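Local coordinates for protein protelomerase (Agrobacterium tumefaciens, PDB 4F43) that probably resolves replicated telomere junctions by cutting and rejoining DNA strands into closed hairpin ends, here captured through its catalytic part bound to hairpin DNA, at residues A[146-154]-A[198-209]; A[263-274]-A[303-312]. The protein carries 1 engineered substitution. All coordinates share one frame; numbering follows the deposited sequence.

In the fold
Both contacts lie within the telomere resolvase catalytic domain and follow one another along the chain: interaction 1 closes at residue 209, before interaction 2 opens at 263. Their centres are about 15 Å apart, and helix 263-276, one half of interaction 2, lies between interaction 1 and segment 303-312. One side of this helix packs on 303-312; another meets interaction 1, where Arg265 probably hydrogen-bonds to Gly152 O and Tyr268 to Pro201 O. Helix 140-151, strand 198-201 and helix 263-276 are thus tied together. Ala154, engineered from Arg, ends segment 146-154 beside a DNA phosphate. By likeness to tyrosine recombinases, Arg265 and Tyr304 of interaction 2 probably belong to the active site.

Interaction 1: A[146-154]-A[198-209]; sequences GLIGMTGRA and YEIPVLTRSETV. Engineered in segment 146-154: Ala154 (natural residue Arg).
Met150 lies over the turn at Leu203 and Thr204 through the end of its chain. Its chi2 of -71° places Met150 SD 3.7 Å from Thr204 CG2, the two side chains crossing at about a right angle, and chi3 of 100° then turns Met150 CE to 4.0 Å from Leu203 CB. The backbone adds a weak hydrogen bond, Leu203 N to Met150 O at 3.4 Å, while Leu203 CD1 reaches Gly149 O. Arg153 makes the second patch. Ile200 CD1 lies over one face of its guanidinium, 3.5 Å from Arg153 NE, with Ile200 CG2 beside NH1. Arg153 NE donates to Thr151 O (3.2 Å) almost exactly in the guanidinium plane, though from above the carbonyl plane. With NH1 also bonded to Ile290 O, the flat group is fixed in its rotation. Tyr198 OH comes to the guanidinium edge, at an angle too poor for a bond to NH2. Thr151 OG1, buried 3.3 Å from Ile200 CD1, finds no polar partner. Val209 CG1 closes the far end, 3.8 Å from Leu147 CD1. Helix 140-151 thereby seats against outer strand 198-201 of the antiparallel sheet and the start of helix 206-217, with strand 177-180 and helix 263-276 alongside.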
loop_
_atom_site.group_PDB
_atom_site.type_symbol
_atom_site.label_atom_id
_atom_site.label_comp_id
_atom_site.label_asym_id
_atom_site.label_seq_id
_atom_site.Cartn_x
_atom_site.Cartn_y
_atom_site.Cartn_z
ATOM N N GLY A 146 6.987 -9.832 10.943
ATOM C CA GLY A 146 8.386 -10.165 10.755
ATOM C C GLY A 146 8.746 -10.286 9.289
ATOM O O GLY A 146 9.848 -9.925 8.876
ATOM N N LEU A 147 7.806 -10.795 8.498
ATOM C CA LEU A 147 8.003 -10.932 7.062
ATOM C C LEU A 147 8.072 -9.558 6.404
ATOM O O LEU A 147 8.870 -9.339 5.497
ATOM C CB LEU A 147 6.880 -11.767 6.445
ATOM C CG LEU A 147 7.310 -12.896 5.508
ATOM C CD1 LEU A 147 8.520 -13.619 6.069
ATOM C CD2 LEU A 147 6.161 -13.869 5.305
ATOM N N ILE A 148 7.233 -8.636 6.869
ATOM C CA ILE A 148 7.272 -7.259 6.389
ATOM C C ILE A 148 8.620 -6.632 6.719
ATOM O O ILE A 148 9.214 -5.940 5.891
ATOM C CB ILE A 148 6.152 -6.402 7.013
ATOM C CG1 ILE A 148 4.779 -6.940 6.616
ATOM C CG2 ILE A 148 6.288 -4.946 6.590
ATOM C CD1 ILE A 148 3.623 -6.171 7.219
ATOM N N GLY A 149 9.104 -6.886 7.930
ATOM C CA GLY A 149 10.373 -6.331 8.365
ATOM C C GLY A 149 11.572 -6.901 7.628
ATOM O O GLY A 149 12.557 -6.199 7.398
ATOM N N MET A 150 11.487 -8.172 7.249
ATOM C CA MET A 150 12.620 -8.871 6.643
ATOM C C MET A 150 12.668 -8.783 5.117
ATOM O O MET A 150 13.691 -8.405 4.544
ATOM C CB MET A 150 12.646 -10.337 7.084
ATOM C CG MET A 150 12.973 -10.551 8.559
ATOM S SD MET A 150 14.694 -10.209 8.988
ATOM C CE MET A 150 14.571 -8.564 9.687
ATOM N N THR A 151 11.570 -9.140 4.456
ATOM C CA THR A 151 11.547 -9.148 2.994
ATOM C C THR A 151 11.113 -7.805 2.408
ATOM O O THR A 151 11.343 -7.530 1.232
ATOM C CB THR A 151 10.658 -10.282 2.429
ATOM O OG1 THR A 151 11.033 -10.557 1.074
ATOM C CG2 THR A 151 9.193 -9.896 2.475
ATOM N N GLY A 152 10.479 -6.977 3.232
ATOM C CA GLY A 152 10.153 -5.615 2.848
ATOM C C GLY A 152 8.920 -5.433 1.985
ATOM O O GLY A 152 8.659 -4.332 1.504
ATOM N N ARG A 153 8.156 -6.501 1.784
ATOM C CA ARG A 153 6.927 -6.400 1.008
ATOM C C ARG A 153 5.831 -5.699 1.810
ATOM O O ARG A 153 5.870 -5.670 3.041
ATOM C CB ARG A 153 6.454 -7.781 0.545
ATOM C CG ARG A 153 7.445 -8.532 -0.335
ATOM C CD ARG A 153 7.974 -7.660 -1.462
ATOM N NE ARG A 153 9.317 -7.158 -1.185
ATOM C CZ ARG A 153 9.989 -6.346 -1.994
ATOM N NH1 ARG A 153 11.208 -5.939 -1.665
ATOM N NH2 ARG A 153 9.441 -5.938 -3.131
ATOM N N ALA A 154 4.859 -5.134 1.102
ATOM C CA ALA A 154 3.751 -4.426 1.730
ATOM C C ALA A 154 2.812 -5.406 2.429
ATOM O O ALA A 154 2.728 -6.569 2.036
ATOM C CB ALA A 154 2.995 -3.611 0.685
ATOM N N TYR A 198 10.519 -11.245 -9.759
ATOM C CA TYR A 198 11.847 -10.639 -9.728
ATOM C C TYR A 198 12.567 -10.886 -8.404
ATOM O O TYR A 198 11.942 -11.211 -7.394
ATOM C CB TYR A 198 11.771 -9.140 -10.043
ATOM C CG TYR A 198 11.030 -8.309 -9.017
ATOM C CD1 TYR A 198 11.717 -7.471 -8.151
ATOM C CD2 TYR A 198 9.643 -8.355 -8.922
ATOM C CE1 TYR A 198 11.049 -6.704 -7.217
ATOM C CE2 TYR A 198 8.965 -7.594 -7.987
ATOM C CZ TYR A 198 9.675 -6.770 -7.137
ATOM O OH TYR A 198 9.006 -6.009 -6.207
ATOM N N GLU A 199 13.886 -10.728 -8.424
ATOM C CA GLU A 199 14.724 -11.050 -7.274
ATOM C C GLU A 199 14.849 -9.878 -6.303
ATOM O O GLU A 199 15.115 -8.747 -6.710
ATOM C CB GLU A 199 16.109 -11.501 -7.746
ATOM C CG GLU A 199 16.973 -12.128 -6.665
ATOM C CD GLU A 199 18.277 -12.678 -7.212
ATOM O OE1 GLU A 199 18.432 -13.918 -7.250
ATOM O OE2 GLU A 199 19.146 -11.873 -7.605
ATOM N N ILE A 200 14.655 -10.161 -5.018
ATOM C CA ILE A 200 14.751 -9.147 -3.974
ATOM C C ILE A 200 15.684 -9.603 -2.854
ATOM O O ILE A 200 15.797 -10.797 -2.584
ATOM C CB ILE A 200 13.369 -8.825 -3.370
ATOM C CG1 ILE A 200 12.709 -10.097 -2.831
ATOM C CG2 ILE A 200 12.479 -8.156 -4.400
ATOM C CD1 ILE A 200 11.408 -9.847 -2.101
ATOM N N PRO A 201 16.365 -8.650 -2.202
ATOM C CA PRO A 201 17.234 -8.988 -1.072
ATOM C C PRO A 201 16.432 -9.242 0.198
ATOM O O PRO A 201 15.304 -8.767 0.326
ATOM C CB PRO A 201 18.085 -7.728 -0.905
ATOM C CG PRO A 201 17.212 -6.630 -1.400
ATOM C CD PRO A 201 16.444 -7.219 -2.549
ATOM N N VAL A 202 17.017 -9.992 1.127
ATOM C CA VAL A 202 16.405 -10.231 2.429
ATOM C C VAL A 202 17.401 -9.941 3.547
ATOM O O VAL A 202 18.613 -9.997 3.341
ATOM C CB VAL A 202 15.882 -11.673 2.560
ATOM C CG1 VAL A 202 14.622 -11.854 1.732
ATOM C CG2 VAL A 202 16.946 -12.667 2.140
ATOM N N LEU A 203 16.883 -9.632 4.731
ATOM C CA LEU A 203 17.723 -9.187 5.840
ATOM C C LEU A 203 18.050 -10.312 6.822
ATOM O O LEU A 203 18.625 -10.078 7.883
ATOM C CB LEU A 203 17.070 -8.002 6.557
ATOM C CG LEU A 203 16.752 -6.827 5.627
ATOM C CD1 LEU A 203 16.170 -5.657 6.400
ATOM C CD2 LEU A 203 17.994 -6.404 4.858
ATOM N N THR A 204 17.675 -11.531 6.454
ATOM C CA THR A 204 18.085 -12.726 7.183
ATOM C C THR A 204 18.159 -13.874 6.183
ATOM O O THR A 204 17.700 -13.733 5.051
ATOM C CB THR A 204 17.111 -13.075 8.326
ATOM O OG1 THR A 204 17.688 -14.087 9.162
ATOM C CG2 THR A 204 15.789 -13.571 7.771
ATOM N N ARG A 205 18.738 -15.001 6.590
ATOM C CA ARG A 205 18.936 -16.120 5.667
ATOM C C ARG A 205 17.635 -16.607 5.028
ATOM O O ARG A 205 16.603 -16.707 5.691
ATOM C CB ARG A 205 19.695 -17.271 6.333
ATOM C CG ARG A 205 19.484 -17.395 7.831
ATOM C CD ARG A 205 20.554 -18.288 8.438
ATOM N NE ARG A 205 20.450 -18.383 9.891
ATOM C CZ ARG A 205 19.904 -19.408 10.535
ATOM N NH1 ARG A 205 19.408 -20.432 9.856
ATOM N NH2 ARG A 205 19.857 -19.411 11.860
ATOM N N SER A 206 17.708 -16.897 3.731
ATOM C CA SER A 206 16.533 -17.200 2.913
ATOM C C SER A 206 15.710 -18.388 3.409
ATOM O O SER A 206 14.487 -18.408 3.255
ATOM C CB SER A 206 16.946 -17.419 1.454
ATOM O OG SER A 206 17.971 -18.390 1.354
ATOM N N GLU A 207 16.379 -19.373 4.000
ATOM C CA GLU A 207 15.704 -20.568 4.497
ATOM C C GLU A 207 14.712 -20.229 5.606
ATOM O O GLU A 207 13.621 -20.799 5.677
ATOM C CB GLU A 207 16.723 -21.595 5.000
ATOM C CG GLU A 207 17.725 -22.059 3.951
ATOM C CD GLU A 207 18.919 -21.133 3.822
ATOM O OE1 GLU A 207 19.225 -20.413 4.797
ATOM O OE2 GLU A 207 19.550 -21.124 2.744
ATOM N N THR A 208 15.097 -19.290 6.464
ATOM C CA THR A 208 14.253 -18.867 7.575
ATOM C C THR A 208 12.994 -18.160 7.076
ATOM O O THR A 208 11.883 -18.459 7.520
ATOM C CB THR A 208 15.018 -17.936 8.535
ATOM O OG1 THR A 208 16.280 -18.525 8.875
ATOM C CG2 THR A 208 14.212 -17.697 9.803
ATOM N N VAL A 209 13.178 -17.224 6.147
ATOM C CA VAL A 209 12.060 -16.497 5.553
ATOM C C VAL A 209 11.116 -17.446 4.824
ATOM O O VAL A 209 9.898 -17.374 4.990
ATOM C CB VAL A 209 12.547 -15.413 4.570
ATOM C CG1 VAL A 209 11.371 -14.810 3.815
ATOM C CG2 VAL A 209 13.316 -14.335 5.310
#

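Interaction 2: A[263-274]-A[303-312]; sequences GLRHLYAEVAYH and SYMTYTLPED. With nucleotides of chain B.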
loop_
_atom_site.group_PDB
_atom_site.type_symbol
_atom_site.label_atom_id
_atom_site.label_comp_id
_atom_site.label_asym_id
_atom_site.label_seq_id
_atom_site.Cartn_x
_atom_site.Cartn_y
_atom_site.Cartn_z
ATOM N N GLY A 263 6.672 1.626 7.829
ATOM C CA GLY A 263 8.003 2.094 8.171
ATOM C C GLY A 263 9.040 0.999 8.008
ATOM O O GLY A 263 10.214 1.268 7.744
ATOM N N LEU A 264 8.597 -0.246 8.159
ATOM C CA LEU A 264 9.469 -1.405 8.011
ATOM C C LEU A 264 9.945 -1.559 6.570
ATOM O O LEU A 264 11.003 -2.129 6.316
ATOM C CB LEU A 264 8.742 -2.674 8.461
ATOM C CG LEU A 264 8.258 -2.701 9.912
ATOM C CD1 LEU A 264 7.466 -3.968 10.190
ATOM C CD2 LEU A 264 9.435 -2.582 10.865
ATOM N N ARG A 265 9.153 -1.050 5.633
ATOM C CA ARG A 265 9.501 -1.085 4.217
ATOM C C ARG A 265 10.591 -0.056 3.924
ATOM O O ARG A 265 11.554 -0.335 3.201
ATOM C CB ARG A 265 8.256 -0.818 3.366
ATOM C CG ARG A 265 8.418 -1.097 1.882
ATOM C CD ARG A 265 7.059 -1.349 1.241
ATOM N NE ARG A 265 7.082 -1.200 -0.211
ATOM C CZ ARG A 265 7.362 -2.181 -1.063
ATOM N NH1 ARG A 265 7.651 -3.394 -0.613
ATOM N NH2 ARG A 265 7.355 -1.945 -2.369
ATOM N N HIS A 266 10.430 1.132 4.499
ATOM C CA HIS A 266 11.437 2.182 4.410
ATOM C C HIS A 266 12.760 1.702 4.999
ATOM O O HIS A 266 13.815 1.811 4.366
ATOM C CB HIS A 266 10.970 3.432 5.162
ATOM C CG HIS A 266 9.794 4.116 4.536
ATOM N ND1 HIS A 266 9.382 5.375 4.914
ATOM C CD2 HIS A 266 8.944 3.719 3.560
ATOM C CE1 HIS A 266 8.330 5.726 4.197
ATOM N NE2 HIS A 266 8.043 4.739 3.369
ATOM N N LEU A 267 12.690 1.170 6.217
ATOM C CA LEU A 267 13.869 0.655 6.901
ATOM C C LEU A 267 14.504 -0.488 6.113
ATOM O O LEU A 267 15.727 -0.615 6.062
ATOM C CB LEU A 267 13.509 0.191 8.313
ATOM C CG LEU A 267 14.674 -0.278 9.186
ATOM C CD1 LEU A 267 15.705 0.831 9.341
ATOM C CD2 LEU A 267 14.173 -0.745 10.544
ATOM N N TYR A 268 13.663 -1.316 5.503
ATOM C CA TYR A 268 14.130 -2.388 4.633
ATOM C C TYR A 268 14.954 -1.816 3.483
ATOM O O TYR A 268 16.056 -2.296 3.193
ATOM C CB TYR A 268 12.937 -3.185 4.099
ATOM C CG TYR A 268 13.257 -4.101 2.943
ATOM C CD1 TYR A 268 13.996 -5.261 3.133
ATOM C CD2 TYR A 268 12.803 -3.814 1.663
ATOM C CE1 TYR A 268 14.283 -6.103 2.076
ATOM C CE2 TYR A 268 13.080 -4.651 0.604
ATOM C CZ TYR A 268 13.823 -5.790 0.813
ATOM O OH TYR A 268 14.101 -6.622 -0.245
ATOM N N ALA A 269 14.416 -0.779 2.845
ATOM C CA ALA A 269 15.114 -0.094 1.761
ATOM C C ALA A 269 16.473 0.440 2.211
ATOM O O ALA A 269 17.508 0.133 1.607
ATOM C CB ALA A 269 14.257 1.031 1.208
ATOM N N GLU A 270 16.456 1.228 3.282
ATOM C CA GLU A 270 17.665 1.858 3.804
ATOM C C GLU A 270 18.746 0.836 4.158
ATOM O O GLU A 270 19.906 0.983 3.767
ATOM C CB GLU A 270 17.324 2.697 5.037
ATOM C CG GLU A 270 18.389 3.708 5.423
ATOM C CD GLU A 270 18.310 4.979 4.598
ATOM O OE1 GLU A 270 17.445 5.056 3.700
ATOM O OE2 GLU A 270 19.108 5.906 4.850
ATOM N N VAL A 271 18.355 -0.198 4.898
ATOM C CA VAL A 271 19.297 -1.216 5.353
ATOM C C VAL A 271 19.848 -2.059 4.203
ATOM O O VAL A 271 21.059 -2.272 4.110
ATOM C CB VAL A 271 18.669 -2.136 6.421
ATOM C CG1 VAL A 271 19.589 -3.308 6.726
ATOM C CG2 VAL A 271 18.367 -1.348 7.686
ATOM N N ALA A 272 18.966 -2.530 3.325
ATOM C CA ALA A 272 19.410 -3.359 2.209
ATOM C C ALA A 272 20.270 -2.569 1.227
ATOM O O ALA A 272 21.136 -3.137 0.559
ATOM C CB ALA A 272 18.236 -4.002 1.506
ATOM N N TYR A 273 20.033 -1.263 1.137
ATOM C CA TYR A 273 20.940 -0.408 0.380
ATOM C C TYR A 273 22.272 -0.308 1.113
ATOM O O TYR A 273 23.336 -0.322 0.497
ATOM C CB TYR A 273 20.359 0.991 0.170
ATOM C CG TYR A 273 21.343 1.945 -0.471
ATOM C CD1 TYR A 273 21.523 1.965 -1.848
ATOM C CD2 TYR A 273 22.101 2.817 0.303
ATOM C CE1 TYR A 273 22.429 2.829 -2.437
ATOM C CE2 TYR A 273 23.005 3.683 -0.276
ATOM C CZ TYR A 273 23.165 3.687 -1.646
ATOM O OH TYR A 273 24.066 4.551 -2.225
ATOM N N HIS A 274 22.202 -0.207 2.435
ATOM C CA HIS A 274 23.398 -0.064 3.259
ATOM C C HIS A 274 24.286 -1.306 3.197
ATOM O O HIS A 274 25.493 -1.225 3.424
ATOM C CB HIS A 274 23.004 0.222 4.710
ATOM C CG HIS A 274 24.163 0.550 5.599
ATOM N ND1 HIS A 274 24.938 -0.419 6.201
ATOM C CD2 HIS A 274 24.674 1.740 5.994
ATOM C CE1 HIS A 274 25.879 0.162 6.926
ATOM N NE2 HIS A 274 25.741 1.471 6.818
ATOM N N SER A 303 9.954 8.969 -1.957
ATOM C CA SER A 303 9.027 8.850 -0.839
ATOM C C SER A 303 9.501 7.824 0.190
ATOM O O SER A 303 8.940 7.728 1.280
ATOM C CB SER A 303 7.629 8.474 -1.340
ATOM O OG SER A 303 7.130 9.442 -2.250
ATOM N N TYR A 304 10.535 7.061 -0.157
ATOM C CA TYR A 304 11.021 6.000 0.724
ATOM C C TYR A 304 12.285 6.389 1.483
ATOM O O TYR A 304 12.837 5.586 2.234
ATOM C CB TYR A 304 11.261 4.712 -0.067
ATOM C CG TYR A 304 9.994 4.037 -0.534
ATOM C CD1 TYR A 304 9.347 3.106 0.266
ATOM C CD2 TYR A 304 9.443 4.333 -1.775
ATOM C CE1 TYR A 304 8.186 2.489 -0.154
ATOM C CE2 TYR A 304 8.283 3.720 -2.206
ATOM C CZ TYR A 304 7.657 2.798 -1.392
ATOM O OH TYR A 304 6.500 2.187 -1.819
ATOM N N MET A 305 12.741 7.620 1.286
ATOM C CA MET A 305 13.959 8.087 1.937
ATOM C C MET A 305 13.639 9.111 3.024
ATOM O O MET A 305 13.536 10.307 2.760
ATOM C CB MET A 305 14.924 8.668 0.902
ATOM C CG MET A 305 14.943 7.892 -0.406
ATOM S SD MET A 305 16.446 8.107 -1.375
ATOM C CE MET A 305 16.469 9.880 -1.605
ATOM N N THR A 306 13.477 8.622 4.249
ATOM C CA THR A 306 13.109 9.470 5.376
ATOM C C THR A 306 13.917 9.138 6.629
ATOM O O THR A 306 13.887 9.880 7.611
ATOM C CB THR A 306 11.617 9.331 5.708
ATOM O OG1 THR A 306 11.325 10.053 6.910
ATOM C CG2 THR A 306 11.259 7.870 5.908
ATOM N N TYR A 307 14.631 8.017 6.593
ATOM C CA TYR A 307 15.448 7.591 7.723
ATOM C C TYR A 307 16.931 7.774 7.435
ATOM O O TYR A 307 17.346 7.836 6.279
ATOM C CB TYR A 307 15.184 6.121 8.057
ATOM C CG TYR A 307 13.790 5.829 8.557
ATOM C CD1 TYR A 307 13.101 6.748 9.342
ATOM C CD2 TYR A 307 13.163 4.630 8.246
ATOM C CE1 TYR A 307 11.824 6.477 9.801
ATOM C CE2 TYR A 307 11.890 4.351 8.699
ATOM C CZ TYR A 307 11.225 5.277 9.476
ATOM O OH TYR A 307 9.955 5.004 9.929
ATOM N N THR A 308 17.727 7.861 8.494
ATOM C CA THR A 308 19.178 7.863 8.358
ATOM C C THR A 308 19.809 6.916 9.377
ATOM O O THR A 308 19.491 6.953 10.567
ATOM C CB THR A 308 19.786 9.284 8.468
ATOM O OG1 THR A 308 21.215 9.203 8.381
ATOM C CG2 THR A 308 19.396 9.956 9.779
ATOM N N LEU A 309 20.691 6.048 8.894
ATOM C CA LEU A 309 21.316 5.045 9.746
ATOM C C LEU A 309 22.374 5.652 10.663
ATOM O O LEU A 309 23.137 6.524 10.243
ATOM C CB LEU A 309 21.904 3.908 8.904
ATOM C CG LEU A 309 20.873 3.027 8.195
ATOM C CD1 LEU A 309 21.533 1.785 7.619
ATOM C CD2 LEU A 309 19.740 2.648 9.137
ATOM N N PRO A 310 22.415 5.187 11.923
ATOM C CA PRO A 310 23.297 5.693 12.982
ATOM C C PRO A 310 24.765 5.730 12.572
ATOM O O PRO A 310 25.462 6.688 12.899
ATOM C CB PRO A 310 23.106 4.676 14.109
ATOM C CG PRO A 310 21.758 4.117 13.884
ATOM C CD PRO A 310 21.562 4.084 12.402
ATOM N N GLU A 311 25.223 4.697 11.872
ATOM C CA GLU A 311 26.613 4.630 11.433
ATOM C C GLU A 311 26.935 5.701 10.394
ATOM O O GLU A 311 28.017 6.291 10.416
ATOM C CB GLU A 311 26.951 3.237 10.892
ATOM C CG GLU A 311 25.816 2.555 10.148
ATOM C CD GLU A 311 25.212 1.408 10.939
ATOM O OE1 GLU A 311 24.897 1.605 12.131
ATOM O OE2 GLU A 311 25.064 0.304 10.371
ATOM N N ASP A 312 25.995 5.948 9.488
ATOM C CA ASP A 312 26.153 7.001 8.494
ATOM C C ASP A 312 26.204 8.358 9.183
ATOM O O ASP A 312 27.048 9.196 8.865
ATOM C CB ASP A 312 25.006 6.968 7.483
ATOM C CG ASP A 312 24.916 5.647 6.745
ATOM O OD1 ASP A 312 25.935 4.928 6.685
ATOM O OD2 ASP A 312 23.826 5.328 6.223
ATOM P P DA B 13 4.454 7.194 2.121
ATOM O OP1 DA B 13 5.026 6.180 3.034
ATOM O OP2 DA B 13 5.086 8.526 2.006
ATOM O "O5'" DA B 13 4.374 6.563 0.655
ATOM C "C5'" DA B 13 3.608 5.386 0.434
ATOM C "C4'" DA B 13 3.653 4.988 -1.029
ATOM O "O4'" DA B 13 2.467 5.484 -1.699
ATOM C "C3'" DA B 13 4.838 5.545 -1.810
ATOM O "O3'" DA B 13 5.268 4.589 -2.770
ATOM C "C2'" DA B 13 4.253 6.780 -2.484
ATOM C "C1'" DA B 13 2.846 6.288 -2.798
ATOM N N9 DA B 13 1.856 7.348 -2.946
ATOM C C8 DA B 13 1.883 8.604 -2.407
ATOM N N7 DA B 13 0.839 9.334 -2.724
ATOM C C5 DA B 13 0.075 8.501 -3.524
ATOM C C6 DA B 13 -1.158 8.670 -4.184
ATOM N N6 DA B 13 -1.884 9.794 -4.149
ATOM N N1 DA B 13 -1.627 7.626 -4.895
ATOM C C2 DA B 13 -0.917 6.495 -4.947
ATOM N N3 DA B 13 0.248 6.218 -4.369
ATOM C C4 DA B 13 0.691 7.272 -3.668
HETATM O O HOH W 1 6.741 0.609 -3.760
HETATM O O HOH W 2 21.384 6.893 6.149
HETATM O O HOH W 3 15.215 5.234 4.864
#
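His266 is wedged between three residues of the opposite segment. Tyr304 CA sits over one face of the imidazole, 4.2 Å from its centroid and 11° off the normal, a CH-pi contact, while the Tyr304 ring turns obliquely to it with CD1 3.4 Å from His266 CD2. Thr306 CG2 comes as near to His266 ND1, at 3.3 Å. A chi1 of -67° swings the imidazole over Tyr304 and its NE2 toward a phosphate oxygen of DA13 of chain B. Separately, the backbone sets His266 CB 3.8 Å from Tyr307 CE2; the Tyr307 ring edge meets Gly263 O and its hydroxyl bonds to Glu257. Tyr262-Gly-Leu-Arg265 stands where tyrosine recombinases carry their His-x-x-Arg box, so Arg265, whose NH1 bonds to Gly152 O, is probably the box arginine. Tyr304, probably the nucleophile as in those enzymes, bonds to Tyr262 and holds OH 2.9 Å from O3' of DA13 of chain B; a water joins it to Arg265 NH2. Further along, waters are enclosed around buried Glu270. Its OE2 lies close to Tyr307 O, both acceptors, and one water bridges OE2, Asp312 OD2 and the Leu309 N-H. Glu270 CG slides past Leu309 CG at 3.8 Å. The looser, partly exposed side is at His274: Leu309 CD1 lies 3.5 Å from His274 CD2, Glu311 CG is near NE2, and Asp312 OD1 stands at the imidazole edge, near its plane; Glu311 OE2 itself turns to Tyr124.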